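Long-range contact in DNA polymerase sliding clamp 2 (Thermococcus kodakarensis, PDB 3LX2), which probably acts as a ring-shaped trimeric clamp that encircles DNA and tethers the polymerase and other proteins to it during replication: residues A68-L73 against P114-N119. Sequence-based numbering, arbitrary orientation.
Sequences AIAFDL and PLIDAN
Both methyls of Leu115 meet Ile69, and CD2 also meets Phe71, where the start of the interdomain connector of the PCNA fold lies against 67-72, an edge strand, within this chain, of the long sheet. Leu115 CD2 does most of the touching: it stands 4.1 Å from Ile69 CB and 4.2 Å from Phe71 CD2, meeting that ring obliquely, while Leu115 CD1 rests against Ile69 CG2. Its closest approach is to the backbone, with Leu115 CD2 3.4 Å from Ala70 O. The first torsion of Leu115 (chi1 -68°) sets CG beside its own backbone N and opposite the carbonyl carbon, which carries the branch to the strand although the CB bond itself does not aim there. Phe71, itself buried, makes edge-to-face ring pairs with Phe29 and Phe76. Lys93 touches both Ile69 and Leu115, joining the neighbouring sheet to the same patch.

A second apolar group centres on Ala70. Ala70 CB lies 4.0 Å from Ile116 CG1 and 4.1 Å from Ala118 CB, which also packs on the methyl of Ala68. The backbone carbonyl oxygens of Ile116 and Asp117 close over the Ala70 methyl as well.

Toward the polar edge, one direct hydrogen bond ties the start of the connector to the strand: Ile116 N donates to Ala70 O over 2.9 Å with an angle of 162° at the hydrogen. It is nearly straight at the donor, but the nitrogen sits 40° out of the carbonyl plane. Beyond Phe71 the pairing becomes indirect: a water accepts from Asp72 N at 2.7 Å and donates to Pro114 O at 2.8 Å, bridging the two backbones just before helix 73-80.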
# COMPACT_ATOMS: atom_id res chain seq x y z
N ALA A 68 -2.86 38.89 6.86
CA ALA A 68 -3.50 37.59 6.90
C ALA A 68 -3.88 37.14 5.52
O ALA A 68 -4.57 37.86 4.78
CB ALA A 68 -4.74 37.67 7.74
N ILE A 69 -3.47 35.92 5.17
CA ILE A 69 -3.98 35.24 3.98
C ILE A 69 -4.80 34.04 4.37
O ILE A 69 -4.61 33.45 5.45
CB ILE A 69 -2.86 34.78 3.03
CG1 ILE A 69 -1.75 34.09 3.82
CG2 ILE A 69 -2.34 35.95 2.19
CD1 ILE A 69 -0.68 33.47 2.95
N ALA A 70 -5.70 33.64 3.50
CA ALA A 70 -6.61 32.57 3.78
C ALA A 70 -6.81 31.75 2.52
O ALA A 70 -6.87 32.29 1.42
CB ALA A 70 -7.97 33.14 4.28
N PHE A 71 -6.89 30.44 2.66
CA PHE A 71 -6.99 29.61 1.47
C PHE A 71 -7.54 28.24 1.79
O PHE A 71 -7.63 27.84 2.95
CB PHE A 71 -5.62 29.50 0.77
CG PHE A 71 -4.51 29.27 1.73
CD1 PHE A 71 -4.17 27.98 2.09
CD2 PHE A 71 -3.86 30.34 2.31
CE1 PHE A 71 -3.17 27.77 3.03
CE2 PHE A 71 -2.86 30.14 3.23
CZ PHE A 71 -2.51 28.84 3.58
N ASP A 72 -7.90 27.50 0.76
CA ASP A 72 -8.53 26.23 0.98
C ASP A 72 -7.49 25.16 1.41
O ASP A 72 -6.52 24.92 0.69
CB ASP A 72 -9.34 25.84 -0.22
CG ASP A 72 -10.25 24.74 0.08
OD1 ASP A 72 -11.08 24.88 1.00
OD2 ASP A 72 -10.13 23.72 -0.57
N LEU A 73 -7.71 24.56 2.58
CA LEU A 73 -6.69 23.71 3.16
C LEU A 73 -6.49 22.48 2.26
O LEU A 73 -5.36 22.10 1.92
CB LEU A 73 -6.99 23.36 4.62
CG LEU A 73 -6.40 24.20 5.77
CD1 LEU A 73 -7.13 24.04 7.14
CD2 LEU A 73 -4.92 23.94 5.98
N PRO A 114 -6.03 30.47 -5.43
CA PRO A 114 -6.86 31.67 -5.18
C PRO A 114 -7.02 31.87 -3.70
O PRO A 114 -7.27 30.93 -2.98
CB PRO A 114 -8.19 31.32 -5.81
CG PRO A 114 -8.29 29.80 -5.62
CD PRO A 114 -6.86 29.29 -5.74
N LEU A 115 -6.82 33.09 -3.25
CA LEU A 115 -6.97 33.42 -1.86
C LEU A 115 -8.42 33.68 -1.58
O LEU A 115 -9.19 33.96 -2.50
CB LEU A 115 -6.18 34.67 -1.55
CG LEU A 115 -4.68 34.41 -1.66
CD1 LEU A 115 -3.91 35.71 -1.58
CD2 LEU A 115 -4.29 33.44 -0.54
N ILE A 116 -8.80 33.61 -0.31
CA ILE A 116 -10.17 33.92 0.06
C ILE A 116 -10.27 34.90 1.21
O ILE A 116 -9.26 35.26 1.81
CB ILE A 116 -11.07 32.66 0.29
CG1 ILE A 116 -10.71 31.98 1.60
CG2 ILE A 116 -11.05 31.73 -0.96
CD1 ILE A 116 -11.20 30.57 1.70
N ASP A 117 -11.52 35.32 1.49
CA ASP A 117 -11.87 36.19 2.63
C ASP A 117 -11.12 35.83 3.90
O ASP A 117 -11.31 34.75 4.46
CB ASP A 117 -13.40 36.15 2.88
CG ASP A 117 -13.92 37.39 3.69
OD1 ASP A 117 -13.08 38.17 4.20
OD2 ASP A 117 -15.17 37.57 3.82
N ALA A 118 -10.26 36.74 4.36
CA ALA A 118 -9.39 36.53 5.54
C ALA A 118 -9.95 37.04 6.91
O ALA A 118 -9.17 37.30 7.84
CB ALA A 118 -8.00 37.12 5.26
N ASN A 119 -11.28 37.13 7.02
CA ASN A 119 -12.06 37.64 8.19
C ASN A 119 -12.15 36.76 9.45
O ASN A 119 -13.26 36.47 9.93
CB ASN A 119 -13.50 37.98 7.76
CG ASN A 119 -13.61 39.30 7.01
OD1 ASN A 119 -12.62 40.04 6.87
ND2 ASN A 119 -14.82 39.60 6.50
O HOH W 1 -8.13 28.59 -1.67